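Local coordinates for protein aspartokinase (Synechocystis, PDB 3L76) that binds lysine and threonine at its ACT domains and probably phosphorylates the beta-carboxyl group of aspartate with ATP, the first step toward both amino acids, at residues A[190-202]-A[236-248]. Sequence-based numbering, arbitrary orientation.
Sequences EAQLMAEITCDEM and DEPGTKVVAPPVQ
A side-chain hydroxyl extends the pairing of two parallel strands beyond their backbone bonds: Thr240 OG1 donates to Met194 O at 2.7 Å, tilted 19° from the carbonyl plane, and in turn accepts from Ile180 N. A chi1 of -58° places OG1 for this bond and sets CG2 anti to the backbone N, 4.0 Å from Met194 CB. Replacing Thr240 by an alanine removes the hydroxyl and is likely to leave Met194 O without this donor and Ile180 N without this acceptor. Strands 196-198 and 240-243 then pair in parallel, Lys241 N giving to Ala195 O, Ile197 N to Lys241 O (2.9 Å) and Val243 N to Ile197 O in the carbonyl plane (2.8 Å). Cys199 N, at the start of the helix, closes the series on Val243 O. On the buried face, Ile197 and Val242 lie alongside, CG2 to CG2 at 3.8 Å, while Cys199 SG meets Val242 CG1; Val218 of helix 215-224 packs against Val242 and Cys199. The other face is more open: Val243 CG2 rests at a slant against Glu196 CD (3.8 Å), and Glu196 OE2 stays 4.9 Å from Lys241 NZ. Strand 240-243 also pairs, antiparallel, with 228-232 in the amino acid kinase fold; main-chain hydrogen bonds and apolar contact chiefly hold 196-198, charge attraction being probably secondary.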
ATOM      1  N   GLU A 190       9.263   7.740  42.226  1.00 67.53           N
ATOM      2  CA  GLU A 190       8.027   8.136  42.891  1.00 75.28           C
ATOM      3  C   GLU A 190       7.106   8.931  41.970  1.00 83.49           C
ATOM      4  O   GLU A 190       6.065   9.434  42.404  1.00 74.74           O
ATOM      5  CB  GLU A 190       8.324   8.947  44.146  1.00 83.43           C
ATOM      6  CG  GLU A 190       9.380   8.325  45.035  1.00101.11           C
ATOM      7  CD  GLU A 190      10.779   8.473  44.469  1.00 98.82           C
ATOM      8  OE1 GLU A 190      11.511   7.464  44.404  1.00117.30           O
ATOM      9  OE2 GLU A 190      11.145   9.601  44.088  1.00 92.79           O
ATOM     10  N   ALA A 191       7.501   9.047  40.703  1.00 68.63           N
ATOM     11  CA  ALA A 191       6.669   9.686  39.690  1.00 72.43           C
ATOM     12  C   ALA A 191       5.273   9.083  39.701  1.00 80.14           C
ATOM     13  O   ALA A 191       5.115   7.863  39.653  1.00 61.60           O
ATOM     14  CB  ALA A 191       7.293   9.548  38.320  1.00 46.13           C
ATOM     15  N   GLN A 192       4.273   9.954  39.765  1.00 72.50           N
ATOM     16  CA  GLN A 192       2.881   9.553  39.901  1.00 70.45           C
ATOM     17  C   GLN A 192       2.148   9.720  38.568  1.00 69.85           C
ATOM     18  O   GLN A 192       2.534  10.558  37.747  1.00 61.30           O
ATOM     19  CB  GLN A 192       2.219  10.404  40.988  1.00 68.23           C
ATOM     20  CG  GLN A 192       0.887   9.883  41.494  1.00104.68           C
ATOM     21  CD  GLN A 192       0.334  10.743  42.612  1.00117.26           C
ATOM     22  OE1 GLN A 192       0.666  11.926  42.716  1.00131.80           O
ATOM     23  NE2 GLN A 192      -0.507  10.157  43.458  1.00120.22           N
ATOM     24  N   LEU A 193       1.100   8.924  38.352  1.00 62.76           N
ATOM     25  CA  LEU A 193       0.309   9.016  37.126  1.00 54.26           C
ATOM     26  C   LEU A 193      -0.682  10.166  37.233  1.00 58.19           C
ATOM     27  O   LEU A 193      -1.461  10.235  38.176  1.00 78.58           O
ATOM     28  CB  LEU A 193      -0.416   7.697  36.826  1.00 49.48           C
ATOM     29  CG  LEU A 193      -1.195   7.549  35.513  1.00 58.86           C
ATOM     30  CD1 LEU A 193      -0.361   7.927  34.303  1.00 77.21           C
ATOM     31  CD2 LEU A 193      -1.683   6.117  35.374  1.00 62.84           C
ATOM     32  N   MET A 194      -0.633  11.079  36.269  1.00 53.50           N
ATOM     33  CA  MET A 194      -1.528  12.225  36.277  1.00 54.68           C
ATOM     34  C   MET A 194      -2.934  11.781  35.943  1.00 67.88           C
ATOM     35  O   MET A 194      -3.149  11.006  35.004  1.00 49.15           O
ATOM     36  CB  MET A 194      -1.093  13.265  35.250  1.00 53.19           C
ATOM     37  CG  MET A 194       0.297  13.821  35.450  1.00 55.44           C
ATOM     38  SD  MET A 194       0.660  15.125  34.266  1.00 61.50           S
ATOM     39  CE  MET A 194       2.340  15.547  34.723  1.00 63.38           C
ATOM     40  N   ALA A 195      -3.898  12.279  36.705  1.00 58.78           N
ATOM     41  CA  ALA A 195      -5.295  12.070  36.336  1.00 69.55           C
ATOM     42  C   ALA A 195      -5.676  13.066  35.243  1.00 63.73           C
ATOM     43  O   ALA A 195      -6.257  12.699  34.221  1.00 56.46           O
ATOM     44  CB  ALA A 195      -6.200  12.231  37.546  1.00 43.23           C
ATOM     45  N   GLU A 196      -5.319  14.326  35.474  1.00 65.05           N
ATOM     46  CA  GLU A 196      -5.657  15.422  34.581  1.00 60.12           C
ATOM     47  C   GLU A 196      -4.432  16.241  34.250  1.00 61.98           C
ATOM     48  O   GLU A 196      -3.545  16.405  35.077  1.00 56.80           O
ATOM     49  CB  GLU A 196      -6.680  16.358  35.233  1.00 52.37           C
ATOM     50  CG  GLU A 196      -8.127  15.944  35.039  1.00 81.54           C
ATOM     51  CD  GLU A 196      -9.093  17.065  35.361  1.00109.47           C
ATOM     52  OE1 GLU A 196      -8.619  18.172  35.699  1.00 98.62           O
ATOM     53  OE2 GLU A 196     -10.322  16.840  35.269  1.00128.02           O
ATOM     54  N   ILE A 197      -4.395  16.765  33.033  1.00 61.10           N
ATOM     55  CA  ILE A 197      -3.390  17.745  32.655  1.00 43.07           C
ATOM     56  C   ILE A 197      -4.012  18.665  31.614  1.00 43.42           C
ATOM     57  O   ILE A 197      -4.836  18.219  30.814  1.00 57.27           O
ATOM     58  CB  ILE A 197      -2.112  17.088  32.097  1.00 28.64           C
ATOM     59  CG1 ILE A 197      -1.018  18.151  31.906  1.00 42.27           C
ATOM     60  CG2 ILE A 197      -2.396  16.372  30.779  1.00 26.34           C
ATOM     61  CD1 ILE A 197       0.303  17.623  31.368  1.00 41.64           C
ATOM     62  N   THR A 198      -3.652  19.949  31.631  1.00 33.18           N
ATOM     63  CA  THR A 198      -4.190  20.867  30.628  1.00 51.10           C
ATOM     64  C   THR A 198      -3.428  20.758  29.311  1.00 46.71           C
ATOM     65  O   THR A 198      -2.261  20.376  29.286  1.00 51.61           O
ATOM     66  CB  THR A 198      -4.208  22.355  31.092  1.00 44.13           C
ATOM     67  OG1 THR A 198      -2.885  22.900  31.071  1.00 40.82           O
ATOM     68  CG2 THR A 198      -4.806  22.502  32.473  1.00 26.15           C
ATOM     69  N   CYS A 199      -4.104  21.072  28.214  1.00 34.38           N
ATOM     70  CA  CYS A 199      -3.452  21.119  26.922  1.00 34.25           C
ATOM     71  C   CYS A 199      -2.182  21.945  27.035  1.00 41.63           C
ATOM     72  O   CYS A 199      -1.098  21.498  26.647  1.00 51.14           O
ATOM     73  CB  CYS A 199      -4.384  21.728  25.867  1.00 40.49           C
ATOM     74  SG  CYS A 199      -5.810  20.675  25.457  1.00 41.50           S
ATOM     75  N   ASP A 200      -2.315  23.150  27.578  1.00 42.50           N
ATOM     76  CA  ASP A 200      -1.184  24.056  27.650  1.00 42.24           C
ATOM     77  C   ASP A 200      -0.043  23.456  28.469  1.00 54.80           C
ATOM     78  O   ASP A 200       1.123  23.560  28.083  1.00 24.76           O
ATOM     79  CB  ASP A 200      -1.615  25.423  28.174  1.00 30.15           C
ATOM     80  CG  ASP A 200      -2.299  26.254  27.114  1.00 44.91           C
ATOM     81  OD1 ASP A 200      -1.981  26.066  25.927  1.00 46.26           O
ATOM     82  OD2 ASP A 200      -3.143  27.102  27.454  1.00 50.69           O
ATOM     83  N   GLU A 201      -0.393  22.804  29.574  1.00 33.91           N
ATOM     84  CA  GLU A 201       0.592  22.136  30.403  1.00 45.18           C
ATOM     85  C   GLU A 201       1.229  21.023  29.614  1.00 38.69           C
ATOM     86  O   GLU A 201       2.434  20.836  29.667  1.00 50.69           O
ATOM     87  CB  GLU A 201      -0.045  21.577  31.680  1.00 40.03           C
ATOM     88  CG  GLU A 201      -0.531  22.639  32.648  1.00 42.44           C
ATOM     89  CD  GLU A 201      -1.303  22.063  33.811  1.00 59.37           C
ATOM     90  OE1 GLU A 201      -1.453  22.770  34.824  1.00 55.55           O
ATOM     91  OE2 GLU A 201      -1.762  20.909  33.709  1.00 62.67           O
ATOM     92  N   MET A 202       0.407  20.284  28.875  1.00 59.22           N
ATOM     93  CA  MET A 202       0.883  19.136  28.117  1.00 38.96           C
ATOM     94  C   MET A 202       1.861  19.605  27.059  1.00 50.92           C
ATOM     95  O   MET A 202       2.856  18.941  26.775  1.00 34.70           O
ATOM     96  CB  MET A 202      -0.289  18.400  27.475  1.00 50.63           C
ATOM     97  CG  MET A 202       0.082  17.085  26.775  1.00 37.65           C
ATOM     98  SD  MET A 202       0.736  15.837  27.890  1.00 48.44           S
ATOM     99  CE  MET A 202       2.444  15.735  27.350  1.00 57.42           C
ATOM    100  N   ASP A 236      -7.865  -1.405  31.737  1.00 80.78           N
ATOM    101  CA  ASP A 236      -9.120  -0.675  31.670  1.00 97.08           C
ATOM    102  C   ASP A 236      -9.111   0.514  32.642  1.00 89.99           C
ATOM    103  O   ASP A 236     -10.159   1.040  33.024  1.00 71.42           O
ATOM    104  CB  ASP A 236     -10.314  -1.608  31.893  0.83107.27           C
ATOM    105  CG  ASP A 236     -10.597  -2.492  30.680  1.00123.31           C
ATOM    106  OD1 ASP A 236     -10.162  -3.664  30.670  1.00118.63           O
ATOM    107  OD2 ASP A 236     -11.249  -2.013  29.729  1.00125.47           O
ATOM    108  N   GLU A 237      -7.913   0.946  33.024  1.00 91.45           N
ATOM    109  CA  GLU A 237      -7.777   2.098  33.914  1.00 88.47           C
ATOM    110  C   GLU A 237      -8.048   3.422  33.195  1.00 72.44           C
ATOM    111  O   GLU A 237      -7.831   3.538  31.986  1.00 69.40           O
ATOM    112  CB  GLU A 237      -6.412   2.103  34.597  1.00 79.31           C
ATOM    113  CG  GLU A 237      -6.231   0.947  35.566  1.00 98.68           C
ATOM    114  CD  GLU A 237      -7.297   0.913  36.649  1.00106.75           C
ATOM    115  OE1 GLU A 237      -7.710   1.997  37.119  1.00103.55           O
ATOM    116  OE2 GLU A 237      -7.718  -0.202  37.036  1.00109.09           O
ATOM    117  N   PRO A 238      -8.543   4.417  33.945  1.00 73.67           N
ATOM    118  CA  PRO A 238      -9.029   5.705  33.430  1.00 78.01           C
ATOM    119  C   PRO A 238      -8.031   6.449  32.531  1.00 91.65           C
ATOM    120  O   PRO A 238      -8.445   7.139  31.596  1.00 87.00           O
ATOM    121  CB  PRO A 238      -9.279   6.517  34.701  1.00 61.34           C
ATOM    122  CG  PRO A 238      -9.501   5.516  35.755  1.00 81.37           C
ATOM    123  CD  PRO A 238      -8.658   4.330  35.410  1.00 81.33           C
ATOM    124  N   GLY A 239      -6.740   6.318  32.814  1.00 63.06           N
ATOM    125  CA  GLY A 239      -5.732   6.972  32.014  1.00 63.21           C
ATOM    126  C   GLY A 239      -5.614   8.438  32.381  1.00 69.72           C
ATOM    127  O   GLY A 239      -6.085   8.867  33.430  1.00 64.51           O
ATOM    128  N   THR A 240      -4.986   9.213  31.508  1.00 56.33           N
ATOM    129  CA  THR A 240      -4.781  10.633  31.761  1.00 47.92           C
ATOM    130  C   THR A 240      -5.629  11.516  30.842  1.00 55.25           C
ATOM    131  O   THR A 240      -5.523  11.460  29.617  1.00 69.30           O
ATOM    132  CB  THR A 240      -3.295  11.025  31.612  1.00 55.33           C
ATOM    133  OG1 THR A 240      -2.494  10.246  32.513  1.00 64.23           O
ATOM    134  CG2 THR A 240      -3.107  12.499  31.908  1.00 42.05           C
ATOM    135  N   LYS A 241      -6.471  12.333  31.457  1.00 42.66           N
ATOM    136  CA  LYS A 241      -7.367  13.224  30.743  1.00 52.09           C
ATOM    137  C   LYS A 241      -6.663  14.533  30.375  1.00 60.57           C
ATOM    138  O   LYS A 241      -6.142  15.236  31.233  1.00 70.93           O
ATOM    139  CB  LYS A 241      -8.595  13.500  31.611  1.00 61.16           C
ATOM    140  CG  LYS A 241      -9.678  14.319  30.949  1.00 84.61           C
ATOM    141  CD  LYS A 241     -10.880  14.460  31.874  1.00 89.06           C
ATOM    142  CE  LYS A 241     -11.235  13.124  32.497  1.00 84.19           C
ATOM    143  NZ  LYS A 241     -12.618  13.126  33.040  1.00 89.11           N
ATOM    144  N   VAL A 242      -6.638  14.846  29.088  1.00 60.51           N
ATOM    145  CA  VAL A 242      -6.048  16.091  28.633  1.00 44.74           C
ATOM    146  C   VAL A 242      -7.146  17.132  28.397  1.00 50.10           C
ATOM    147  O   VAL A 242      -7.935  17.039  27.466  1.00 50.84           O
ATOM    148  CB  VAL A 242      -5.183  15.895  27.374  1.00 45.72           C
ATOM    149  CG1 VAL A 242      -4.653  17.232  26.883  1.00 57.73           C
ATOM    150  CG2 VAL A 242      -4.036  14.955  27.673  1.00 31.36           C
ATOM    151  N   VAL A 243      -7.163  18.137  29.257  1.00 50.16           N
ATOM    152  CA  VAL A 243      -8.314  19.008  29.438  1.00 50.26           C
ATOM    153  C   VAL A 243      -8.174  20.340  28.694  1.00 58.38           C
ATOM    154  O   VAL A 243      -7.103  20.943  28.666  1.00 53.74           O
ATOM    155  CB  VAL A 243      -8.531  19.250  30.949  1.00 52.16           C
ATOM    156  CG1 VAL A 243      -9.608  20.283  31.204  1.00 56.03           C
ATOM    157  CG2 VAL A 243      -8.842  17.946  31.637  1.00 40.40           C
ATOM    158  N   ALA A 244      -9.266  20.795  28.097  1.00 70.19           N
ATOM    159  CA  ALA A 244      -9.240  21.984  27.255  1.00 78.37           C
ATOM    160  C   ALA A 244     -10.234  23.035  27.757  1.00 36.87           C
ATOM    161  O   ALA A 244     -11.100  22.732  28.563  1.00 51.75           O
ATOM    162  CB  ALA A 244      -9.554  21.583  25.801  1.00100.95           C
ATOM    163  N   PRO A 245     -10.134  24.273  27.259  1.00 79.26           N
ATOM    164  CA  PRO A 245     -11.206  25.218  27.579  1.00 81.05           C
ATOM    165  C   PRO A 245     -12.454  24.805  26.813  1.00 80.15           C
ATOM    166  O   PRO A 245     -12.334  24.326  25.689  1.00 79.75           O
ATOM    167  CB  PRO A 245     -10.693  26.544  27.010  1.00 90.15           C
ATOM    168  CG  PRO A 245      -9.293  26.283  26.524  1.00 95.03           C
ATOM    169  CD  PRO A 245      -9.192  24.824  26.273  1.00 93.26           C
ATOM    170  N   PRO A 246     -13.637  24.970  27.410  1.00 84.11           N
ATOM    171  CA  PRO A 246     -14.870  24.650  26.687  1.00 74.56           C
ATOM    172  C   PRO A 246     -15.047  25.597  25.512  1.00 79.29           C
ATOM    173  O   PRO A 246     -15.255  26.786  25.719  1.00 94.75           O
ATOM    174  CB  PRO A 246     -15.959  24.903  27.729  1.00 83.22           C
ATOM    175  CG  PRO A 246     -15.260  24.823  29.044  1.00 86.80           C
ATOM    176  CD  PRO A 246     -13.898  25.372  28.797  1.00 77.89           C
ATOM    177  N   VAL A 247     -14.958  25.079  24.293  1.00 79.98           N
ATOM    178  CA  VAL A 247     -15.084  25.906  23.102  1.00 79.46           C
ATOM    179  C   VAL A 247     -16.310  25.471  22.304  1.00 78.02           C
ATOM    180  O   VAL A 247     -16.393  24.333  21.848  1.00 74.72           O
ATOM    181  CB  VAL A 247     -13.809  25.833  22.231  1.00 70.19           C
ATOM    182  CG1 VAL A 247     -14.030  26.499  20.887  1.00 56.53           C
ATOM    183  CG2 VAL A 247     -12.654  26.475  22.944  1.00 70.21           C
ATOM    184  N   GLN A 248     -17.270  26.379  22.166  1.00 58.39           N
ATOM    185  CA  GLN A 248     -18.563  26.044  21.589  1.00 37.38           C
ATOM    186  C   GLN A 248     -18.784  26.789  20.295  1.00 29.88           C
ATOM    187  O   GLN A 248     -18.287  27.900  20.124  1.00 57.16           O
ATOM    188  CB  GLN A 248     -19.705  26.378  22.553  1.00 59.54           C
ATOM    189  CG  GLN A 248     -19.688  25.630  23.876  1.00 66.13           C
ATOM    190  CD  GLN A 248     -20.921  25.926  24.704  1.00 89.91           C
ATOM    191  OE1 GLN A 248     -21.582  26.950  24.512  1.00 91.17           O
ATOM    192  NE2 GLN A 248     -21.245  25.027  25.626  1.00111.55           N
TER